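Local coordinates for sensory box/GGDEF family protein (Caulobacter crescentus, PDB 4YME) that probably takes part in cyclic di-GMP signalling as a membrane protein with PAS, GGDEF and EAL domains, this chain being its GGDEF (diguanylate cyclase-type) domain, at residues E32-I37 against E140-N145; L60-R65 against L121-S126; A97-L102 against V129-D134. All coordinates share one frame; numbering follows the deposited sequence.

Interaction 1: E32-I37 against E140-N145; sequences ESLAVI and EALMAN
Val36 and Leu142 mark the nearest approach of the two backbones, their CA atoms 6.6 Å apart, where the axis of strand segment 33-37 passes 8.4 Å from that of helix segment 140-145 at 44° between N-to-C directions. The contact is apolar and small, with 161 Å² buried over both sides. At its centre the CG2 methyl of Val36 lies against the root of the leucine, 3.9 Å from Leu142 CB. The same methyl also meets the outer end of that side chain, at 4.2 Å from Leu142 CD1, so it touches the leucine at two points along its length. The valine torsion (175°) sets CG1 opposite the backbone N and leaves CG2 beside that N, on the flank that faces Leu142. Leu142 CD1 then reaches back along the strand to 4.5 Å from Leu34 CD2, a looser contact. Leu34 and Val36, two residues apart on the strand, thus present their methyls to one leucine from the same sheet face. Selenomethionine Met143 starts away from the strand but curls back through its bent chain. In the conformer described its SE comes to 4.3 Å from Val36 CG1; a second conformer exists, so this flank is less certain. Around the pair, Leu34 also packs on Ile24 and Val27 of helix 13-30, while Met143 touches Leu16 of that helix and Ile86 of strand 84-91. Alternation along the strand turns Ala35 to the opposite face, towards helix 95-109. Helices 13-30 and 139-156 therefore flank the core and cover the face opposite crossover helices 53-70 and 95-109, a GGDEF-domain elaboration of the ferredoxin-like fold with strand order 2-3-1-4.

Interaction 2: L60-R65 against L121-S126; sequences LVETAR and LAMGSS
A single selenomethionine, Met123, laid against Thr63 and Glu62 of helix 53-70 makes this van der Waals contact, at the turn that leads from the small hairpin 114-121 into strand 125-131. The backbones stay well apart, with 8.7 Å between Thr63 CA and Met123 CA, and the side chain bridges the gap. Its terminal methyl does most of the touching. In the conformer described, one of two, Met123 CE sits 3.3 Å from Thr63 OG1, and Met123 SE is 3.8 Å from the same oxygen. This close approach holds for that conformer alone, and its exact value is uncertain. Bends at the second and third torsions (-100° and -60°) turn that methyl back against the helix, where CE also comes to 4.1 Å from Thr63 CA. The threonine hydroxyl has its polar partner within the helix, bonding to the carbonyl of Leu59, so towards Met123 it serves as a packing surface. In the ferredoxin-like fold of the GGDEF domain, helix 53-70 lies on the same sheet face as helix 95-109; Thr63 also touches Leu41 of inner strand 33-41, and Met123 also touches Leu59 of the same helix and Val114 of strand 114-116. Gly124, with a positive phi, follows directly and exchanges backbone bonds with Asp42 and Leu110. At the border, Glu62 CG approaches Met123 CE at 4.5 Å. Its carboxylate is held by Arg65, which grips it side-on: NE reaches Glu62 OE1 at 2.9 Å, nearly straight at 170°, and Arg65 NH2 reaches Glu62 OE2 at 2.7 Å. Arg66 makes a further salt bridge to OE2.

Interaction 3: A97-L102 against V129-D134; sequences AVAAEL and VSLYPD
The apolar part of this contact rests on one methyl group, Ala99 CB, which points from its helix at two residues of the strand. It lies 3.9 Å from Leu131 CD2 and, towards the preceding residue on that strand face, 4.2 Å from Val129 CG1. Val129 and Leu131 are two apart in an extended chain, so both point at the helix while Ser130 between them faces the other way. The valine reaches the alanine with the methyl set opposite its backbone N (chi1 -180°). The CA atoms of Ala99 and Val129 are 7.7 Å apart, and the branches of Val129 and Leu131 bring the strand's side chains to the short alanine methyl. The area is modest, 83 Å² over both sides, and Val129 and Leu131 both remain partly exposed.

The polar interactions run within each segment or to neighbours rather than between the two. In the helix, Glu101 N bonds to Ala97 O at 2.8 Å, whereas Leu102 N to Val98 O is longer, 3.3 Å; Val98 O also accepts a bond from the amide of Gln89. On the strand side, Leu131 N donates to the carboxylate of Asp135 and Tyr132 O accepts from Gln95, which fastens the strand exit to the start of helix 95-109.

Within the 129-134 segment, Pro133, joined by a cis peptide, lays its CB over one face of the Tyr132 ring, 3.8 Å above the plane. The tyrosine hydroxyl bonds to Glu28 of helix 13-30.

Among its neighbours, Ala99 also rests on Ala35 and Gln89, and Leu131 on Ala35. Helix 95-109 therefore spans strands 84-91, 33-41 and 125-131, with Val129 and Leu131 making its contact with strand 125-131, an outermost strand of the sheet within this chain.

Interactions 1 and 3 are close neighbours, their centres about 8 Å apart, on opposite faces of the same sheet: helix 139-156 covers one, helix 95-109 the other. They are tied through adjacent strands, Val36 N bonding to Ser130 O at 2.8 Å. Interaction 2 lies across the chain's centre, about 22 Å from the centre of either, yet shares strand 125-131 with interaction 3, whose segment 129-134 begins after a gap of two residues from 121-126. Along the chain, interactions 2 and 3 are both nested within the loop closed by interaction 1 and cross each other. The GGDEF signature belongs to the hairpin of strands 76-81 and 84-91, so none of the six segments contains it.

Interaction 1: E32-I37 against E140-N145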
loop_
_atom_site.group_PDB
_atom_site.type_symbol
_atom_site.label_atom_id
_atom_site.label_comp_id
_atom_site.label_asym_id
_atom_site.label_seq_id
_atom_site.Cartn_x
_atom_site.Cartn_y
_atom_site.Cartn_z
ATOM N N GLU A 32 20.501 0.085 3.627
ATOM C CA GLU A 32 19.424 0.107 2.628
ATOM C C GLU A 32 18.379 1.188 2.967
ATOM O O GLU A 32 18.302 1.623 4.097
ATOM C CB GLU A 32 18.735 -1.263 2.553
ATOM C CG GLU A 32 19.595 -2.344 1.984
ATOM C CD GLU A 32 19.139 -3.757 2.361
ATOM O OE1 GLU A 32 18.960 -4.040 3.594
ATOM O OE2 GLU A 32 18.951 -4.599 1.434
ATOM N N SER A 33 17.646 1.564 1.936
ATOM C CA SER A 33 16.540 2.497 2.154
ATOM C C SER A 33 15.268 1.743 2.511
ATOM O O SER A 33 15.057 0.610 2.076
ATOM C CB SER A 33 16.328 3.380 0.959
ATOM O OG SER A 33 15.886 2.668 -0.113
ATOM N N LEU A 34 14.464 2.382 3.335
ATOM C CA LEU A 34 13.192 1.842 3.769
ATOM C C LEU A 34 12.128 2.935 3.671
ATOM O O LEU A 34 12.311 4.026 4.217
ATOM C CB LEU A 34 13.308 1.369 5.212
ATOM C CG LEU A 34 12.051 0.933 5.940
ATOM C CD1 LEU A 34 11.479 -0.204 5.276
ATOM C CD2 LEU A 34 12.411 0.690 7.467
ATOM N N ALA A 35 11.041 2.620 2.991
ATOM C CA ALA A 35 9.891 3.537 2.792
ATOM C C ALA A 35 8.596 2.817 3.061
ATOM O O ALA A 35 8.494 1.580 2.811
ATOM C CB ALA A 35 9.848 4.069 1.387
ATOM N N VAL A 36 7.625 3.546 3.580
ATOM C CA VAL A 36 6.278 3.017 3.831
ATOM C C VAL A 36 5.324 3.824 2.994
ATOM O O VAL A 36 5.268 5.048 3.116
ATOM C CB VAL A 36 5.924 3.065 5.305
ATOM C CG1 VAL A 36 4.511 2.639 5.582
ATOM C CG2 VAL A 36 7.014 2.234 6.109
ATOM N N ILE A 37 4.505 3.126 2.225
ATOM C CA ILE A 37 3.576 3.700 1.291
ATOM C C ILE A 37 2.188 3.293 1.676
ATOM O O ILE A 37 1.880 2.099 1.661
ATOM C CB ILE A 37 3.881 3.283 -0.132
ATOM C CG1 ILE A 37 5.303 3.664 -0.518
ATOM C CG2 ILE A 37 2.885 3.899 -1.085
ATOM C CD1 ILE A 37 5.843 3.082 -1.777
ATOM N N GLU A 140 5.400 2.066 14.123
ATOM C CA GLU A 140 4.179 2.808 14.398
ATOM C C GLU A 140 4.284 4.249 13.947
ATOM O O GLU A 140 3.303 4.787 13.414
ATOM C CB GLU A 140 3.899 2.750 15.901
ATOM C CG GLU A 140 3.559 1.361 16.396
ATOM C CD GLU A 140 4.743 0.334 16.428
ATOM O OE1 GLU A 140 5.990 0.650 16.568
ATOM O OE2 GLU A 140 4.372 -0.862 16.267
ATOM N N ALA A 141 5.465 4.863 14.150
ATOM C CA ALA A 141 5.705 6.236 13.714
ATOM C C ALA A 141 5.614 6.336 12.203
ATOM O O ALA A 141 4.955 7.240 11.695
ATOM C CB ALA A 141 6.990 6.762 14.175
ATOM N N LEU A 142 6.241 5.405 11.494
ATOM C CA LEU A 142 6.168 5.408 10.028
ATOM C C LEU A 142 4.742 5.169 9.519
ATOM O O LEU A 142 4.357 5.776 8.503
ATOM C CB LEU A 142 7.054 4.326 9.444
ATOM C CG LEU A 142 8.540 4.647 9.587
ATOM C CD1 LEU A 142 9.424 3.449 9.275
ATOM C CD2 LEU A 142 8.953 5.825 8.713
HETATM N N MSE A 143 4.023 4.257 10.157
HETATM C CA MSE A 143 2.596 3.942 9.831
HETATM C C MSE A 143 1.756 5.161 9.877
HETATM O O MSE A 143 0.941 5.465 8.951
HETATM C CB MSE A 143 1.988 3.043 10.915
HETATM C CG MSE A 143 2.353 1.653 10.802
HETATM SE SE MSE A 143 2.164 1.245 8.942
HETATM C CE MSE A 143 0.310 0.738 8.965
ATOM N N ALA A 144 1.855 5.846 11.020
ATOM C CA ALA A 144 1.040 7.030 11.294
ATOM C C ALA A 144 1.363 8.147 10.332
ATOM O O ALA A 144 0.457 8.821 9.806
ATOM C CB ALA A 144 1.233 7.506 12.692
ATOM N N ASN A 145 2.649 8.380 10.121
ATOM C CA ASN A 145 3.138 9.452 9.237
ATOM C C ASN A 145 2.730 9.167 7.806
ATOM O O ASN A 145 2.409 10.100 7.049
ATOM C CB ASN A 145 4.647 9.560 9.261
ATOM C CG ASN A 145 5.127 10.745 8.484
ATOM O OD1 ASN A 145 5.390 10.654 7.283
ATOM N ND2 ASN A 145 5.180 11.882 9.139
#

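Interaction 2: L60-R65 against L121-S126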
loop_
_atom_site.group_PDB
_atom_site.type_symbol
_atom_site.label_atom_id
_atom_site.label_comp_id
_atom_site.label_asym_id
_atom_site.label_seq_id
_atom_site.Cartn_x
_atom_site.Cartn_y
_atom_site.Cartn_z
ATOM N N LEU A 60 -10.836 -4.980 -4.077
ATOM C CA LEU A 60 -9.761 -5.340 -3.117
ATOM C C LEU A 60 -8.918 -6.492 -3.615
ATOM O O LEU A 60 -7.692 -6.483 -3.523
ATOM C CB LEU A 60 -10.310 -5.564 -1.715
ATOM C CG LEU A 60 -11.130 -4.399 -1.127
ATOM C CD1 LEU A 60 -11.681 -4.755 0.225
ATOM C CD2 LEU A 60 -10.283 -3.147 -1.050
ATOM N N VAL A 61 -9.573 -7.516 -4.144
ATOM C CA VAL A 61 -8.910 -8.720 -4.647
ATOM C C VAL A 61 -8.030 -8.394 -5.829
ATOM O O VAL A 61 -6.888 -8.839 -5.917
ATOM C CB VAL A 61 -9.979 -9.783 -5.007
ATOM C CG1 VAL A 61 -9.394 -10.878 -5.834
ATOM C CG2 VAL A 61 -10.539 -10.336 -3.667
ATOM N N GLU A 62 -8.520 -7.538 -6.715
ATOM C CA GLU A 62 -7.711 -7.199 -7.885
ATOM C C GLU A 62 -6.541 -6.282 -7.472
ATOM O O GLU A 62 -5.453 -6.425 -7.999
ATOM C CB GLU A 62 -8.572 -6.531 -8.929
ATOM C CG GLU A 62 -7.821 -6.074 -10.160
ATOM C CD GLU A 62 -7.170 -7.114 -10.963
ATOM O OE1 GLU A 62 -7.377 -8.337 -10.771
ATOM O OE2 GLU A 62 -6.294 -6.795 -11.800
ATOM N N THR A 63 -6.761 -5.360 -6.542
ATOM C CA THR A 63 -5.663 -4.500 -6.045
ATOM C C THR A 63 -4.570 -5.389 -5.509
ATOM O O THR A 63 -3.411 -5.178 -5.788
ATOM C CB THR A 63 -6.172 -3.548 -4.958
ATOM O OG1 THR A 63 -7.133 -2.641 -5.571
ATOM C CG2 THR A 63 -5.059 -2.710 -4.347
ATOM N N ALA A 64 -4.953 -6.376 -4.687
ATOM C CA ALA A 64 -3.978 -7.277 -4.102
ATOM C C ALA A 64 -3.237 -8.080 -5.135
ATOM O O ALA A 64 -2.034 -8.278 -5.004
ATOM C CB ALA A 64 -4.647 -8.167 -3.132
ATOM N N ARG A 65 -3.950 -8.575 -6.135
ATOM C CA ARG A 65 -3.290 -9.299 -7.225
ATOM C C ARG A 65 -2.235 -8.443 -7.927
ATOM O O ARG A 65 -1.103 -8.897 -8.141
ATOM C CB ARG A 65 -4.325 -9.808 -8.238
ATOM C CG ARG A 65 -3.691 -10.645 -9.330
ATOM C CD ARG A 65 -4.617 -10.854 -10.479
ATOM N NE ARG A 65 -4.779 -9.633 -11.288
ATOM C CZ ARG A 65 -3.877 -9.175 -12.159
ATOM N NH1 ARG A 65 -2.719 -9.790 -12.359
ATOM N NH2 ARG A 65 -4.127 -8.068 -12.823
ATOM N N LEU A 121 -15.534 -1.710 -13.105
ATOM C CA LEU A 121 -15.525 -0.891 -11.924
ATOM C C LEU A 121 -14.301 0.029 -11.953
ATOM O O LEU A 121 -13.171 -0.400 -12.315
ATOM C CB LEU A 121 -15.462 -1.753 -10.699
ATOM C CG LEU A 121 -16.598 -2.749 -10.489
ATOM C CD1 LEU A 121 -16.243 -3.509 -9.224
ATOM C CD2 LEU A 121 -17.869 -2.043 -10.343
ATOM N N ALA A 122 -14.565 1.310 -11.655
ATOM C CA ALA A 122 -13.514 2.346 -11.577
ATOM C C ALA A 122 -12.515 2.064 -10.484
ATOM O O ALA A 122 -12.828 1.803 -9.321
ATOM C CB ALA A 122 -14.134 3.670 -11.363
HETATM N N MSE A 123 -11.253 2.033 -10.906
HETATM C CA MSE A 123 -10.148 1.888 -9.943
HETATM C C MSE A 123 -9.542 3.319 -9.822
HETATM O O MSE A 123 -10.272 4.302 -9.877
HETATM C CB MSE A 123 -9.182 0.736 -10.320
HETATM C CG MSE A 123 -9.710 -0.709 -10.209
HETATM SE SE MSE A 123 -9.251 -1.845 -8.623
HETATM C CE MSE A 123 -7.315 -1.865 -8.777
ATOM N N GLY A 124 -8.233 3.468 -9.635
ATOM C CA GLY A 124 -7.630 4.741 -9.309
ATOM C C GLY A 124 -7.297 4.727 -7.833
ATOM O O GLY A 124 -8.082 4.292 -7.033
ATOM N N SER A 125 -6.133 5.239 -7.492
ATOM C CA SER A 125 -5.675 5.244 -6.108
ATOM C C SER A 125 -5.001 6.559 -5.744
ATOM O O SER A 125 -4.588 7.338 -6.639
ATOM C CB SER A 125 -4.653 4.141 -5.963
ATOM O OG SER A 125 -3.495 4.365 -6.769
ATOM N N SER A 126 -4.862 6.769 -4.447
ATOM C CA SER A 126 -4.085 7.845 -3.875
ATOM C C SER A 126 -3.087 7.258 -2.930
ATOM O O SER A 126 -3.345 6.171 -2.393
ATOM C CB SER A 126 -4.992 8.786 -3.124
ATOM O OG SER A 126 -5.911 9.425 -3.994
#

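Interaction 3: A97-L102 against V129-D134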
loop_
_atom_site.group_PDB
_atom_site.type_symbol
_atom_site.label_atom_id
_atom_site.label_comp_id
_atom_site.label_asym_id
_atom_site.label_seq_id
_atom_site.Cartn_x
_atom_site.Cartn_y
_atom_site.Cartn_z
ATOM N N ALA A 97 14.091 9.456 -4.279
ATOM C CA ALA A 97 13.909 8.979 -5.661
ATOM C C ALA A 97 13.383 7.543 -5.772
ATOM O O ALA A 97 12.461 7.293 -6.542
ATOM C CB ALA A 97 15.208 9.071 -6.444
ATOM N N VAL A 98 14.004 6.599 -5.070
ATOM C CA VAL A 98 13.659 5.174 -5.240
ATOM C C VAL A 98 12.223 4.877 -4.776
ATOM O O VAL A 98 11.501 4.043 -5.386
ATOM C CB VAL A 98 14.694 4.206 -4.531
ATOM C CG1 VAL A 98 14.587 4.250 -3.033
ATOM C CG2 VAL A 98 14.509 2.800 -4.977
ATOM N N ALA A 99 11.825 5.570 -3.700
ATOM C CA ALA A 99 10.454 5.474 -3.199
ATOM C C ALA A 99 9.477 6.171 -4.169
ATOM O O ALA A 99 8.447 5.603 -4.544
ATOM C CB ALA A 99 10.336 6.059 -1.861
ATOM N N ALA A 100 9.835 7.387 -4.620
ATOM C CA ALA A 100 8.998 8.095 -5.613
ATOM C C ALA A 100 8.810 7.259 -6.886
ATOM O O ALA A 100 7.709 7.262 -7.483
ATOM C CB ALA A 100 9.641 9.456 -5.972
ATOM N N GLU A 101 9.840 6.519 -7.301
ATOM C CA GLU A 101 9.750 5.721 -8.520
ATOM C C GLU A 101 8.741 4.550 -8.369
ATOM O O GLU A 101 7.929 4.245 -9.263
ATOM C CB GLU A 101 11.103 5.190 -8.934
ATOM C CG GLU A 101 11.081 4.543 -10.347
ATOM C CD GLU A 101 10.795 3.032 -10.375
ATOM O OE1 GLU A 101 10.873 2.355 -9.323
ATOM O OE2 GLU A 101 10.494 2.500 -11.479
ATOM N N LEU A 102 8.823 3.871 -7.243
ATOM C CA LEU A 102 7.862 2.828 -7.006
ATOM C C LEU A 102 6.472 3.411 -6.858
ATOM O O LEU A 102 5.518 2.816 -7.357
ATOM C CB LEU A 102 8.250 2.096 -5.724
ATOM C CG LEU A 102 7.222 1.056 -5.234
ATOM C CD1 LEU A 102 6.955 -0.057 -6.203
ATOM C CD2 LEU A 102 7.704 0.558 -3.832
ATOM N N VAL A 129 3.636 8.696 1.265
ATOM C CA VAL A 129 4.925 8.066 1.461
ATOM C C VAL A 129 5.590 8.615 2.711
ATOM O O VAL A 129 5.718 9.847 2.871
ATOM C CB VAL A 129 5.863 8.306 0.263
ATOM C CG1 VAL A 129 7.244 7.614 0.494
ATOM C CG2 VAL A 129 5.241 7.788 -1.008
ATOM N N SER A 130 6.103 7.727 3.544
ATOM C CA SER A 130 6.973 8.069 4.660
ATOM C C SER A 130 8.301 7.376 4.516
ATOM O O SER A 130 8.378 6.192 4.136
ATOM C CB SER A 130 6.340 7.672 5.975
ATOM O OG SER A 130 5.045 8.206 6.043
ATOM N N LEU A 131 9.407 8.077 4.823
ATOM C CA LEU A 131 10.752 7.553 4.670
ATOM C C LEU A 131 11.411 7.395 6.020
ATOM O O LEU A 131 11.293 8.261 6.903
ATOM C CB LEU A 131 11.586 8.546 3.828
ATOM C CG LEU A 131 11.036 8.914 2.450
ATOM C CD1 LEU A 131 11.894 10.009 1.759
ATOM C CD2 LEU A 131 10.916 7.679 1.634
ATOM N N TYR A 132 12.075 6.271 6.234
ATOM C CA TYR A 132 12.895 6.050 7.405
ATOM C C TYR A 132 14.281 6.737 7.201
ATOM O O TYR A 132 14.824 6.639 6.105
ATOM C CB TYR A 132 13.107 4.534 7.598
ATOM C CG TYR A 132 14.039 4.189 8.738
ATOM C CD1 TYR A 132 13.567 4.115 10.054
ATOM C CD2 TYR A 132 15.378 3.923 8.520
ATOM C CE1 TYR A 132 14.414 3.826 11.099
ATOM C CE2 TYR A 132 16.232 3.665 9.576
ATOM C CZ TYR A 132 15.743 3.623 10.863
ATOM O OH TYR A 132 16.591 3.316 11.911
ATOM N N PRO A 133 14.810 7.435 8.217
ATOM C CA PRO A 133 14.250 7.669 9.534
ATOM C C PRO A 133 13.573 9.040 9.720
ATOM O O PRO A 133 13.026 9.295 10.784
ATOM C CB PRO A 133 15.501 7.633 10.435
ATOM C CG PRO A 133 16.517 8.195 9.593
ATOM C CD PRO A 133 16.257 7.729 8.196
ATOM N N ASP A 134 13.584 9.881 8.714
ATOM C CA ASP A 134 13.115 11.252 8.883
ATOM C C ASP A 134 11.663 11.352 9.227
ATOM O O ASP A 134 11.273 12.238 9.984
ATOM C CB ASP A 134 13.392 12.053 7.630
ATOM C CG ASP A 134 14.903 12.242 7.373
ATOM O OD1 ASP A 134 15.734 12.049 8.296
ATOM O OD2 ASP A 134 15.261 12.544 6.211
#